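Side-chain contacts in 373aa long hypothetical citrate synthase (Sulfolobus tokodaii, PDB 1VGP), which is of unknown function but probably belongs to the citrate synthase family of mainly helical proteins: residues A[218-223]-A[325-330]; A[224-229]-A[286-291]; A[237-242]-A[247-252]; A[262-267]-A[310-315]. All blocks are in the same frame, centred on the assembly; numbering follows the deposited sequence.

Interaction 1 of 4, residues A[218-223]-A[325-330]; sequences ANYEAL and DFFPAV
Tyr220, with a positive phi (67°) in the turn that runs into helix 221-228, faces Phe327 in the first part of helix 327-346. The meeting is face against edge. Phe327 CB lies over one face of the tyrosine ring, nearer its rim than its centre, and comes 3.4 Å from Tyr220 CD1. This is a CH-pi contact, with Phe327 CB 3.5 Å from the ring centroid. Beyond it, the phenylalanine ring turns its edge to the same aromatic system, giving a T-shaped pair whose centroids are 5.2 Å apart and whose planes meet at 78°. CG of Phe327 is anti to its carbonyl carbon (chi1 -67°), which brings Phe327 CD1 to Tyr220 CG at 3.5 Å. Pro328 adds its ring alongside, CD standing 4.0 Å from Tyr220 CE1. Three residues on, inside helix 221-228, Leu223 brings CD1 to the edge of the phenylalanine, 4.2 Å from Phe327 CE1. Helix 309-319 borders the same side chains, Ser313 touching Tyr220 and Phe317 meeting the Phe327 ring. Carbon meets carbon almost throughout, which implies that dispersion and aromatic CH-pi attraction, rather than polar bonding, join this helix entrance to helix 327-346 in the buried interior.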
loop_
_atom_site.group_PDB
_atom_site.type_symbol
_atom_site.label_atom_id
_atom_site.label_comp_id
_atom_site.label_asym_id
_atom_site.label_seq_id
_atom_site.Cartn_x
_atom_site.Cartn_y
_atom_site.Cartn_z
ATOM N N ALA A 218 -11.138 14.482 2.864
ATOM C CA ALA A 218 -10.120 14.620 3.908
ATOM C C ALA A 218 -9.335 15.894 3.709
ATOM O O ALA A 218 -8.107 15.867 3.623
ATOM C CB ALA A 218 -9.178 13.411 3.910
ATOM N N ASN A 219 -10.040 17.018 3.627
ATOM C CA ASN A 219 -9.393 18.268 3.269
ATOM C C ASN A 219 -9.124 19.110 4.491
ATOM O O ASN A 219 -7.966 19.315 4.867
ATOM C CB ASN A 219 -10.257 19.017 2.259
ATOM C CG ASN A 219 -10.122 18.451 0.863
ATOM O OD1 ASN A 219 -9.018 18.319 0.339
ATOM N ND2 ASN A 219 -11.257 18.099 0.251
ATOM N N TYR A 220 -10.191 19.592 5.123
ATOM C CA TYR A 220 -10.069 20.264 6.426
ATOM C C TYR A 220 -9.320 21.588 6.321
ATOM O O TYR A 220 -8.890 22.150 7.325
ATOM C CB TYR A 220 -9.369 19.325 7.411
ATOM C CG TYR A 220 -9.984 17.952 7.412
ATOM C CD1 TYR A 220 -9.222 16.825 7.113
ATOM C CD2 TYR A 220 -11.346 17.782 7.662
ATOM C CE1 TYR A 220 -9.804 15.560 7.058
ATOM C CE2 TYR A 220 -11.936 16.530 7.610
ATOM C CZ TYR A 220 -11.165 15.422 7.307
ATOM O OH TYR A 220 -11.752 14.184 7.239
ATOM N N GLU A 221 -9.185 22.081 5.092
ATOM C CA GLU A 221 -8.677 23.424 4.859
ATOM C C GLU A 221 -9.782 24.420 5.186
ATOM O O GLU A 221 -9.531 25.617 5.338
ATOM C CB GLU A 221 -8.239 23.564 3.398
ATOM C CG GLU A 221 -6.791 23.167 3.149
ATOM C CD GLU A 221 -5.821 24.316 3.395
ATOM O OE1 GLU A 221 -4.627 24.049 3.669
ATOM O OE2 GLU A 221 -6.256 25.486 3.312
ATOM N N ALA A 222 -11.002 23.900 5.309
ATOM C CA ALA A 222 -12.189 24.690 5.621
ATOM C C ALA A 222 -12.128 25.337 6.996
ATOM O O ALA A 222 -12.518 26.497 7.157
ATOM C CB ALA A 222 -13.436 23.821 5.520
ATOM N N LEU A 223 -11.653 24.586 7.988
ATOM C CA LEU A 223 -11.449 25.122 9.332
ATOM C C LEU A 223 -10.475 26.293 9.285
ATOM O O LEU A 223 -10.675 27.310 9.952
ATOM C CB LEU A 223 -10.886 24.042 10.258
ATOM C CG LEU A 223 -11.356 23.998 11.719
ATOM C CD1 LEU A 223 -10.197 23.524 12.581
ATOM C CD2 LEU A 223 -11.845 25.353 12.184
ATOM N N ASP A 325 -4.455 17.834 12.421
ATOM C CA ASP A 325 -3.690 16.845 11.665
ATOM C C ASP A 325 -4.052 15.428 12.074
ATOM O O ASP A 325 -3.491 14.451 11.573
ATOM C CB ASP A 325 -2.179 17.088 11.796
ATOM C CG ASP A 325 -1.725 17.182 13.226
ATOM O OD1 ASP A 325 -0.605 17.692 13.448
ATOM O OD2 ASP A 325 -2.486 16.747 14.122
ATOM N N PHE A 326 -5.020 15.321 12.975
ATOM C CA PHE A 326 -5.601 14.032 13.330
ATOM C C PHE A 326 -6.870 13.752 12.537
ATOM O O PHE A 326 -7.375 12.635 12.546
ATOM C CB PHE A 326 -5.916 14.004 14.823
ATOM C CG PHE A 326 -4.783 13.511 15.664
ATOM C CD1 PHE A 326 -4.681 12.167 15.988
ATOM C CD2 PHE A 326 -3.804 14.390 16.125
ATOM C CE1 PHE A 326 -3.622 11.699 16.761
ATOM C CE2 PHE A 326 -2.741 13.930 16.900
ATOM C CZ PHE A 326 -2.649 12.582 17.219
ATOM N N PHE A 327 -7.385 14.772 11.859
ATOM C CA PHE A 327 -8.659 14.644 11.155
ATOM C C PHE A 327 -8.656 13.479 10.154
ATOM O O PHE A 327 -9.548 12.631 10.180
ATOM C CB PHE A 327 -9.011 15.956 10.434
ATOM C CG PHE A 327 -9.299 17.116 11.362
ATOM C CD1 PHE A 327 -9.530 18.388 10.848
ATOM C CD2 PHE A 327 -9.338 16.941 12.746
ATOM C CE1 PHE A 327 -9.797 19.462 11.695
ATOM C CE2 PHE A 327 -9.605 18.017 13.598
ATOM C CZ PHE A 327 -9.833 19.276 13.068
ATOM N N PRO A 328 -7.645 13.421 9.265
ATOM C CA PRO A 328 -7.564 12.303 8.315
ATOM C C PRO A 328 -7.556 10.932 8.977
ATOM O O PRO A 328 -8.162 9.981 8.472
ATOM C CB PRO A 328 -6.266 12.569 7.544
ATOM C CG PRO A 328 -5.511 13.548 8.379
ATOM C CD PRO A 328 -6.558 14.392 9.040
ATOM N N ALA A 329 -6.862 10.826 10.109
ATOM C CA ALA A 329 -6.767 9.557 10.831
ATOM C C ALA A 329 -8.096 9.114 11.468
ATOM O O ALA A 329 -8.377 7.916 11.531
ATOM C CB ALA A 329 -5.679 9.657 11.891
ATOM N N VAL A 330 -8.895 10.074 11.946
ATOM C CA VAL A 330 -10.266 9.788 12.391
ATOM C C VAL A 330 -11.154 9.380 11.205
ATOM O O VAL A 330 -11.989 8.480 11.324
ATOM C CB VAL A 330 -10.907 11.017 13.110
ATOM C CG1 VAL A 330 -12.256 10.636 13.720
ATOM C CG2 VAL A 330 -9.970 11.536 14.197
#

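Interaction 2 of 4, residues A[224-229]-A[286-291]; sequences KMFKEI and YQIAEK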
loop_
_atom_site.group_PDB
_atom_site.type_symbol
_atom_site.label_atom_id
_atom_site.label_comp_id
_atom_site.label_asym_id
_atom_site.label_seq_id
_atom_site.Cartn_x
_atom_site.Cartn_y
_atom_site.Cartn_z
ATOM N N LYS A 224 -9.422 26.131 8.486
ATOM C CA LYS A 224 -8.396 27.154 8.310
ATOM C C LYS A 224 -9.017 28.412 7.720
ATOM O O LYS A 224 -8.747 29.528 8.172
ATOM C CB LYS A 224 -7.287 26.638 7.383
ATOM C CG LYS A 224 -6.201 27.662 7.086
ATOM C CD LYS A 224 -5.406 27.323 5.817
ATOM C CE LYS A 224 -4.941 28.592 5.069
ATOM N NZ LYS A 224 -5.997 29.173 4.164
ATOM N N MET A 225 -9.861 28.222 6.710
ATOM C CA MET A 225 -10.560 29.335 6.087
ATOM C C MET A 225 -11.447 30.087 7.080
ATOM O O MET A 225 -11.393 31.315 7.158
ATOM C CB MET A 225 -11.399 28.832 4.919
ATOM C CG MET A 225 -12.167 29.928 4.202
ATOM S SD MET A 225 -13.326 29.248 3.013
ATOM C CE MET A 225 -14.631 28.739 4.078
ATOM N N PHE A 226 -12.263 29.359 7.839
ATOM C CA PHE A 226 -13.093 30.001 8.856
ATOM C C PHE A 226 -12.213 30.796 9.818
ATOM O O PHE A 226 -12.597 31.858 10.293
ATOM C CB PHE A 226 -13.893 28.967 9.655
ATOM C CG PHE A 226 -14.785 28.097 8.819
ATOM C CD1 PHE A 226 -15.398 28.597 7.676
ATOM C CD2 PHE A 226 -15.013 26.770 9.181
ATOM C CE1 PHE A 226 -16.226 27.786 6.905
ATOM C CE2 PHE A 226 -15.836 25.953 8.419
ATOM C CZ PHE A 226 -16.444 26.462 7.275
ATOM N N LYS A 227 -11.034 30.261 10.112
ATOM C CA LYS A 227 -10.140 30.905 11.055
ATOM C C LYS A 227 -9.633 32.237 10.513
ATOM O O LYS A 227 -9.684 33.251 11.210
ATOM C CB LYS A 227 -8.961 29.981 11.392
ATOM C CG LYS A 227 -9.239 29.025 12.567
ATOM C CD LYS A 227 -8.260 27.849 12.601
ATOM C CE LYS A 227 -8.432 27.006 13.860
ATOM N NZ LYS A 227 -8.579 27.853 15.078
ATOM N N GLU A 228 -9.161 32.253 9.266
ATOM C CA GLU A 228 -8.568 33.474 8.744
ATOM C C GLU A 228 -9.585 34.549 8.367
ATOM O O GLU A 228 -9.291 35.738 8.469
ATOM C CB GLU A 228 -7.627 33.170 7.573
ATOM C CG GLU A 228 -8.221 32.470 6.381
ATOM C CD GLU A 228 -7.148 32.045 5.387
ATOM O OE1 GLU A 228 -6.214 31.310 5.792
ATOM O OE2 GLU A 228 -7.230 32.442 4.203
ATOM N N ILE A 229 -10.785 34.151 7.954
ATOM C CA ILE A 229 -11.917 35.079 8.023
ATOM C C ILE A 229 -12.156 35.372 9.493
ATOM O O ILE A 229 -12.545 34.488 10.247
ATOM C CB ILE A 229 -13.205 34.473 7.444
ATOM C CG1 ILE A 229 -12.930 33.813 6.086
ATOM C CG2 ILE A 229 -14.259 35.557 7.301
ATOM C CD1 ILE A 229 -14.085 32.984 5.561
ATOM N N TYR A 286 -18.483 28.818 13.672
ATOM C CA TYR A 286 -19.677 28.263 13.069
ATOM C C TYR A 286 -20.479 29.377 12.402
ATOM O O TYR A 286 -21.030 29.195 11.309
ATOM C CB TYR A 286 -20.540 27.548 14.106
ATOM C CG TYR A 286 -21.767 26.947 13.473
ATOM C CD1 TYR A 286 -23.012 27.547 13.621
ATOM C CD2 TYR A 286 -21.660 25.850 12.613
ATOM C CE1 TYR A 286 -24.125 27.085 12.918
ATOM C CE2 TYR A 286 -22.765 25.379 11.904
ATOM C CZ TYR A 286 -23.993 26.008 12.060
ATOM O OH TYR A 286 -25.079 25.593 11.331
ATOM N N GLN A 287 -20.532 30.536 13.053
ATOM C CA GLN A 287 -21.212 31.687 12.475
ATOM C C GLN A 287 -20.565 32.112 11.164
ATOM O O GLN A 287 -21.266 32.440 10.209
ATOM C CB GLN A 287 -21.209 32.859 13.454
ATOM C CG GLN A 287 -21.773 32.528 14.823
ATOM C CD GLN A 287 -22.122 33.771 15.626
ATOM O OE1 GLN A 287 -23.246 34.259 15.569
ATOM N NE2 GLN A 287 -21.155 34.287 16.381
ATOM N N ILE A 288 -19.230 32.111 11.128
ATOM C CA ILE A 288 -18.469 32.314 9.888
ATOM C C ILE A 288 -18.989 31.370 8.818
ATOM O O ILE A 288 -19.296 31.776 7.695
ATOM C CB ILE A 288 -16.954 31.986 10.058
ATOM C CG1 ILE A 288 -16.348 32.750 11.244
ATOM C CG2 ILE A 288 -16.210 32.306 8.770
ATOM C CD1 ILE A 288 -16.359 34.222 11.087
ATOM N N ALA A 289 -19.071 30.096 9.188
ATOM C CA ALA A 289 -19.364 29.010 8.259
ATOM C C ALA A 289 -20.756 29.143 7.629
ATOM O O ALA A 289 -20.939 28.891 6.435
ATOM C CB ALA A 289 -19.237 27.675 8.992
ATOM N N GLU A 290 -21.739 29.540 8.425
ATOM C CA GLU A 290 -23.070 29.751 7.881
ATOM C C GLU A 290 -23.057 30.883 6.869
ATOM O O GLU A 290 -23.594 30.752 5.770
ATOM C CB GLU A 290 -24.065 30.056 9.002
ATOM C CG GLU A 290 -25.023 28.908 9.249
ATOM C CD GLU A 290 -25.793 29.056 10.540
ATOM O OE1 GLU A 290 -26.372 28.041 11.005
ATOM O OE2 GLU A 290 -25.819 30.183 11.088
ATOM N N LYS A 291 -22.424 31.987 7.241
ATOM C CA LYS A 291 -22.239 33.104 6.329
ATOM C C LYS A 291 -21.578 32.682 5.017
ATOM O O LYS A 291 -22.004 33.095 3.933
ATOM C CB LYS A 291 -21.399 34.182 7.010
ATOM C CG LYS A 291 -22.220 35.252 7.678
ATOM C CD LYS A 291 -22.548 36.362 6.704
ATOM C CE LYS A 291 -23.811 37.083 7.132
ATOM N NZ LYS A 291 -24.882 36.105 7.520
#
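Phe226 and Ala289 meet with the methyl over the ring: Ala289 CB stands above one face of the phenylalanine, displaced toward its rim and 3.8 Å from the centroid, a CH-pi contact. The nearest ring atom is Phe226 CZ, at 3.5 Å. With CG anti to the carbonyl carbon (chi1 -58°), the ring comes under Ala289, while the Phe226 and Ile288 side chains pass each other pointing opposite ways. Of Ile288 the CG2 branch does the touching, 3.9 Å from Phe226 CA and 4.0 Å from Phe226 CD1. These contacts belong to the helix-helix packing of the mainly helical citrate synthase fold, here between the last turns of helix 221-228 and the middle of helix 281-300. Ile229, the first residue to leave that helix, points its side chain back at the same methyl, Ile229 CD1 lying 3.9 Å from Ile288 CG2. Ile288 CG2 therefore touches both Phe226 and Ile229. Phe311 of helix 309-319 meets the Phe226 ring edge-to-face, and Ile315 touches both Phe226 and Ala289.

Interaction 3 of 4, residues A[237-242]-A[247-252]; sequences DYILNR and QRIMGF
Arg242 begins its contact with the segment 247-252 at CB, which rests 4.0 Å from Ile249 CD1. CG lies beside the carbonyl carbon (chi1 -152°), a turn that carries the chain toward the loop, and it packs 3.5 Å from Gln247 CB. Bends at chi2 and chi3 then carry CD past Arg248 O and turn one face of the guanidinium to Gln247 CB, which sits over its centre and 3.8 Å from Arg242 CZ. At the tip, NH2 has Met250 CE 4.3 Å away. It also comes very near Arg248 O, but the angle is poor and a bond there is doubtful. Around this side chain helix 235-244 ends and the chain turns away across its end as a loop, tied at its start by Gln247 N to Arg242 O at 2.9 Å with an N-H...O angle of 161°. Deeper in, Ile249 CD1 also meets Ile239 CG1 at 4.0 Å, their side chains crossing almost at right angles, with Val292 and Leu300 of helix 281-300 beside them. The loop next makes a type II beta turn from Ile249 to Phe252, in which Gly251 takes the positive phi (83°).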
loop_
_atom_site.group_PDB
_atom_site.type_symbol
_atom_site.label_atom_id
_atom_site.label_comp_id
_atom_site.label_asym_id
_atom_site.label_seq_id
_atom_site.Cartn_x
_atom_site.Cartn_y
_atom_site.Cartn_z
ATOM N N ASP A 237 -16.321 39.788 1.769
ATOM C CA ASP A 237 -15.206 40.315 0.976
ATOM C C ASP A 237 -14.207 39.198 0.741
ATOM O O ASP A 237 -13.631 39.085 -0.340
ATOM C CB ASP A 237 -14.484 41.470 1.677
ATOM C CG ASP A 237 -15.327 42.736 1.771
ATOM O OD1 ASP A 237 -16.000 43.099 0.782
ATOM O OD2 ASP A 237 -15.303 43.375 2.853
ATOM N N TYR A 238 -14.004 38.378 1.766
ATOM C CA TYR A 238 -13.054 37.279 1.689
ATOM C C TYR A 238 -13.426 36.348 0.533
ATOM O O TYR A 238 -12.616 36.099 -0.357
ATOM C CB TYR A 238 -13.040 36.505 3.016
ATOM C CG TYR A 238 -12.114 35.308 3.047
ATOM C CD1 TYR A 238 -10.822 35.411 3.558
ATOM C CD2 TYR A 238 -12.531 34.064 2.561
ATOM C CE1 TYR A 238 -9.963 34.305 3.584
ATOM C CE2 TYR A 238 -11.684 32.960 2.582
ATOM C CZ TYR A 238 -10.402 33.086 3.092
ATOM O OH TYR A 238 -9.559 31.988 3.096
ATOM N N ILE A 239 -14.661 35.852 0.545
ATOM C CA ILE A 239 -15.089 34.860 -0.425
ATOM C C ILE A 239 -15.171 35.465 -1.816
ATOM O O ILE A 239 -14.758 34.847 -2.804
ATOM C CB ILE A 239 -16.459 34.258 -0.040
ATOM C CG1 ILE A 239 -16.245 33.024 0.838
ATOM C CG2 ILE A 239 -17.235 33.848 -1.281
ATOM C CD1 ILE A 239 -16.236 33.331 2.297
ATOM N N LEU A 240 -15.705 36.675 -1.901
ATOM C CA LEU A 240 -15.848 37.329 -3.190
ATOM C C LEU A 240 -14.479 37.648 -3.757
ATOM O O LEU A 240 -14.258 37.581 -4.970
ATOM C CB LEU A 240 -16.693 38.603 -3.051
ATOM C CG LEU A 240 -18.117 38.535 -3.637
ATOM C CD1 LEU A 240 -18.600 37.087 -3.759
ATOM C CD2 LEU A 240 -19.052 39.329 -2.764
ATOM N N ASN A 241 -13.536 37.968 -2.882
ATOM C CA ASN A 241 -12.172 38.155 -3.334
ATOM C C ASN A 241 -11.615 36.855 -3.895
ATOM O O ASN A 241 -10.910 36.845 -4.905
ATOM C CB ASN A 241 -11.285 38.634 -2.196
ATOM C CG ASN A 241 -9.884 38.963 -2.675
ATOM O OD1 ASN A 241 -8.924 38.261 -2.355
ATOM N ND2 ASN A 241 -9.767 40.027 -3.474
ATOM N N ARG A 242 -11.935 35.756 -3.232
ATOM C CA ARG A 242 -11.423 34.463 -3.627
ATOM C C ARG A 242 -11.959 34.104 -5.017
ATOM O O ARG A 242 -11.221 33.630 -5.882
ATOM C CB ARG A 242 -11.861 33.429 -2.593
ATOM C CG ARG A 242 -10.955 32.235 -2.448
ATOM C CD ARG A 242 -10.556 32.010 -1.005
ATOM N NE ARG A 242 -9.151 31.646 -0.961
ATOM C CZ ARG A 242 -8.689 30.466 -1.344
ATOM N NH1 ARG A 242 -7.417 30.319 -1.699
ATOM N NH2 ARG A 242 -9.499 29.425 -1.351
ATOM N N GLN A 247 -10.158 31.295 -7.165
ATOM C CA GLN A 247 -9.645 30.387 -6.156
ATOM C C GLN A 247 -10.770 29.553 -5.538
ATOM O O GLN A 247 -11.878 30.051 -5.326
ATOM C CB GLN A 247 -8.931 31.179 -5.053
ATOM C CG GLN A 247 -7.854 32.116 -5.564
ATOM C CD GLN A 247 -7.225 32.954 -4.466
ATOM O OE1 GLN A 247 -7.837 33.891 -3.931
ATOM N NE2 GLN A 247 -5.990 32.615 -4.114
ATOM N N ARG A 248 -10.485 28.284 -5.246
ATOM C CA ARG A 248 -11.485 27.367 -4.690
ATOM C C ARG A 248 -12.075 27.862 -3.359
ATOM O O ARG A 248 -11.440 28.611 -2.622
ATOM C CB ARG A 248 -10.854 25.982 -4.503
ATOM C CG ARG A 248 -11.858 24.839 -4.368
ATOM C CD ARG A 248 -12.591 24.547 -5.690
ATOM N NE ARG A 248 -13.485 25.636 -6.102
ATOM C CZ ARG A 248 -14.794 25.682 -5.859
ATOM N NH1 ARG A 248 -15.398 24.669 -5.249
ATOM N NH2 ARG A 248 -15.496 26.751 -6.224
ATOM N N ILE A 249 -13.301 27.446 -3.062
ATOM C CA ILE A 249 -13.876 27.660 -1.740
ATOM C C ILE A 249 -13.871 26.348 -0.979
ATOM O O ILE A 249 -14.603 25.430 -1.330
ATOM C CB ILE A 249 -15.331 28.162 -1.822
ATOM C CG1 ILE A 249 -15.386 29.491 -2.589
ATOM C CG2 ILE A 249 -15.905 28.330 -0.421
ATOM C CD1 ILE A 249 -14.632 30.643 -1.922
ATOM N N MET A 250 -13.037 26.264 0.053
ATOM C CA MET A 250 -12.852 25.030 0.810
ATOM C C MET A 250 -14.172 24.502 1.337
ATOM O O MET A 250 -14.992 25.259 1.861
ATOM C CB MET A 250 -11.896 25.268 1.977
ATOM C CG MET A 250 -10.646 26.040 1.595
ATOM S SD MET A 250 -9.737 25.233 0.262
ATOM C CE MET A 250 -8.080 25.832 0.613
ATOM N N GLY A 251 -14.373 23.196 1.192
ATOM C CA GLY A 251 -15.597 22.570 1.657
ATOM C C GLY A 251 -16.740 22.700 0.670
ATOM O O GLY A 251 -17.894 22.417 0.999
ATOM N N PHE A 252 -16.429 23.133 -0.545
ATOM C CA PHE A 252 -17.439 23.199 -1.590
ATOM C C PHE A 252 -17.053 22.322 -2.763
ATOM O O PHE A 252 -15.896 21.939 -2.904
ATOM C CB PHE A 252 -17.618 24.629 -2.064
ATOM C CG PHE A 252 -18.685 25.383 -1.326
ATOM C CD1 PHE A 252 -19.902 25.670 -1.939
ATOM C CD2 PHE A 252 -18.465 25.828 -0.025
ATOM C CE1 PHE A 252 -20.885 26.393 -1.260
ATOM C CE2 PHE A 252 -19.447 26.556 0.666
ATOM C CZ PHE A 252 -20.657 26.841 0.052
#

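Interaction 4 of 4, residues A[262-267]-A[310-315]; sequences PRARIL and DFFSSI
Leu267 meets Phe312, the pair with the closest CA atoms across the helical segments 262-267 and 310-315, which run in broadly the same direction with axes 8.6 Å apart at closest and inclined at 37°. The apolar contacts come first. Leu267 lays its CD2 branch on the backbone of the facing helix, close to Ser313 CA and 3.6 Å from Ser313 CB, while its CG lies 4.3 Å from Phe312 CB. CG of Leu267 being anti to the backbone N (chi1 -163°) is what sends the branch across. One turn earlier, Ala264 CB approaches Phe312 CD1 at 4.2 Å. A carbon-to-oxygen contact accompanies this: Ala264 O is 3.6 Å from Phe312 CD1, approaching the ring obliquely. In the mainly helical citrate synthase fold, this is interior packing of helix 262-278 on helix 309-319, with Glu293 of helix 281-300 touching Phe312 as well. The aromatic arrangement lies within one helix: Phe311 CD1 stands 3.6 Å above the centre of the Phe312 ring, so that the edge of one ring covers a face of the next. The hydrogen bond of Ser314 stays within its helix too, OG donating to Asp310 O at 3.0 Å and meeting the carbonyl nearly head-on at 174°. Two polar partners lie outside the pair: Asp261 forms a salt bridge with Arg263, and Asn219, in the loop before helix 221-228, donates to Asp310 OD1.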
loop_
_atom_site.group_PDB
_atom_site.type_symbol
_atom_site.label_atom_id
_atom_site.label_comp_id
_atom_site.label_asym_id
_atom_site.label_seq_id
_atom_site.Cartn_x
_atom_site.Cartn_y
_atom_site.Cartn_z
ATOM N N PRO A 262 -25.358 14.924 0.946
ATOM C CA PRO A 262 -26.275 14.445 1.986
ATOM C C PRO A 262 -25.586 14.276 3.337
ATOM O O PRO A 262 -26.194 14.484 4.382
ATOM C CB PRO A 262 -26.797 13.120 1.417
ATOM C CG PRO A 262 -25.764 12.711 0.419
ATOM C CD PRO A 262 -25.298 13.988 -0.189
ATOM N N ARG A 263 -24.310 13.911 3.308
ATOM C CA ARG A 263 -23.522 13.791 4.534
ATOM C C ARG A 263 -23.312 15.156 5.196
ATOM O O ARG A 263 -23.372 15.277 6.410
ATOM C CB ARG A 263 -22.174 13.138 4.216
ATOM C CG ARG A 263 -22.312 11.860 3.402
ATOM C CD ARG A 263 -20.975 11.321 2.923
ATOM N NE ARG A 263 -20.333 12.225 1.973
ATOM C CZ ARG A 263 -19.078 12.098 1.557
ATOM N NH1 ARG A 263 -18.348 11.055 1.937
ATOM N NH2 ARG A 263 -18.549 13.021 0.773
ATOM N N ALA A 264 -23.079 16.183 4.385
ATOM C CA ALA A 264 -22.961 17.543 4.896
ATOM C C ALA A 264 -24.270 18.012 5.519
ATOM O O ALA A 264 -24.276 18.639 6.584
ATOM C CB ALA A 264 -22.553 18.489 3.775
ATOM N N ARG A 265 -25.383 17.712 4.860
ATOM C CA ARG A 265 -26.674 18.126 5.383
ATOM C C ARG A 265 -26.893 17.512 6.765
ATOM O O ARG A 265 -27.321 18.190 7.696
ATOM C CB ARG A 265 -27.799 17.711 4.429
ATOM C CG ARG A 265 -29.062 18.534 4.603
ATOM C CD ARG A 265 -30.194 18.068 3.698
ATOM N NE ARG A 265 -30.027 18.490 2.303
ATOM C CZ ARG A 265 -29.908 19.754 1.883
ATOM N NH1 ARG A 265 -29.828 20.765 2.753
ATOM N NH2 ARG A 265 -29.882 20.005 0.575
ATOM N N ILE A 266 -26.578 16.227 6.898
ATOM C CA ILE A 266 -26.752 15.528 8.161
ATOM C C ILE A 266 -25.788 16.056 9.220
ATOM O O ILE A 266 -26.177 16.261 10.367
ATOM C CB ILE A 266 -26.522 14.015 7.992
ATOM C CG1 ILE A 266 -27.570 13.434 7.041
ATOM C CG2 ILE A 266 -26.591 13.330 9.343
ATOM C CD1 ILE A 266 -27.350 11.971 6.709
ATOM N N LEU A 267 -24.537 16.278 8.832
ATOM C CA LEU A 267 -23.507 16.676 9.778
ATOM C C LEU A 267 -23.690 18.118 10.259
ATOM O O LEU A 267 -23.266 18.474 11.365
ATOM C CB LEU A 267 -22.118 16.512 9.154
ATOM C CG LEU A 267 -20.939 16.504 10.132
ATOM C CD1 LEU A 267 -21.159 15.456 11.210
ATOM C CD2 LEU A 267 -19.661 16.219 9.391
ATOM N N ASP A 310 -16.745 17.775 4.186
ATOM C CA ASP A 310 -15.564 18.414 4.774
ATOM C C ASP A 310 -15.877 19.791 5.343
ATOM O O ASP A 310 -15.230 20.249 6.284
ATOM C CB ASP A 310 -14.443 18.566 3.737
ATOM C CG ASP A 310 -13.965 17.228 3.187
ATOM O OD1 ASP A 310 -13.511 17.204 2.019
ATOM O OD2 ASP A 310 -14.048 16.206 3.911
ATOM N N PHE A 311 -16.873 20.452 4.768
ATOM C CA PHE A 311 -17.238 21.802 5.176
ATOM C C PHE A 311 -17.663 21.870 6.638
ATOM O O PHE A 311 -17.379 22.842 7.325
ATOM C CB PHE A 311 -18.364 22.322 4.289
ATOM C CG PHE A 311 -18.687 23.767 4.507
ATOM C CD1 PHE A 311 -19.695 24.138 5.390
ATOM C CD2 PHE A 311 -17.986 24.761 3.831
ATOM C CE1 PHE A 311 -20.011 25.483 5.596
ATOM C CE2 PHE A 311 -18.293 26.113 4.032
ATOM C CZ PHE A 311 -19.310 26.472 4.919
ATOM N N PHE A 312 -18.347 20.841 7.118
ATOM C CA PHE A 312 -18.748 20.825 8.510
ATOM C C PHE A 312 -17.917 19.857 9.339
ATOM O O PHE A 312 -17.763 20.048 10.548
ATOM C CB PHE A 312 -20.229 20.472 8.636
ATOM C CG PHE A 312 -21.150 21.518 8.077
ATOM C CD1 PHE A 312 -21.898 21.259 6.928
ATOM C CD2 PHE A 312 -21.291 22.751 8.705
ATOM C CE1 PHE A 312 -22.772 22.210 6.416
ATOM C CE2 PHE A 312 -22.158 23.707 8.204
ATOM C CZ PHE A 312 -22.904 23.436 7.056
ATOM N N SER A 313 -17.377 18.822 8.708
ATOM C CA SER A 313 -16.671 17.789 9.461
ATOM C C SER A 313 -15.463 18.362 10.215
ATOM O O SER A 313 -15.075 17.848 11.268
ATOM C CB SER A 313 -16.232 16.646 8.529
ATOM O OG SER A 313 -15.034 16.954 7.845
ATOM N N SER A 314 -14.886 19.439 9.692
ATOM C CA SER A 314 -13.710 20.029 10.321
ATOM C C SER A 314 -14.053 20.924 11.514
ATOM O O SER A 314 -13.241 21.099 12.422
ATOM C CB SER A 314 -12.903 20.824 9.290
ATOM O OG SER A 314 -13.742 21.644 8.502
ATOM N N ILE A 315 -15.253 21.494 11.519
ATOM C CA ILE A 315 -15.728 22.161 12.724
ATOM C C ILE A 315 -15.982 21.111 13.799
ATOM O O ILE A 315 -15.567 21.271 14.948
ATOM C CB ILE A 315 -17.031 22.950 12.464
ATOM C CG1 ILE A 315 -16.716 24.230 11.688
ATOM C CG2 ILE A 315 -17.691 23.334 13.785
ATOM C CD1 ILE A 315 -17.941 25.021 11.279
#

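How the interactions relate
Interactions 1 and 2 share helix 221-228, its entrance packing on helix 327-346 and its far end on helix 281-300, with centres about 15 Å apart. Interaction 3, about 11 Å from interaction 2, involves the next helix, 235-244, and lies nested inside the chain loops closed by both. Interaction 4 comes later in the chain than interaction 3, and its segments alternate with those of interaction 2. Helix 309-319 links the group: Ser314 touches Leu223 of interaction 1, and Phe311 packs against Ala289 of interaction 2 and Phe252 of interaction 3. Consecutive helices of one chain thus form a continuous packed body, without the second subunit touching any of these segments.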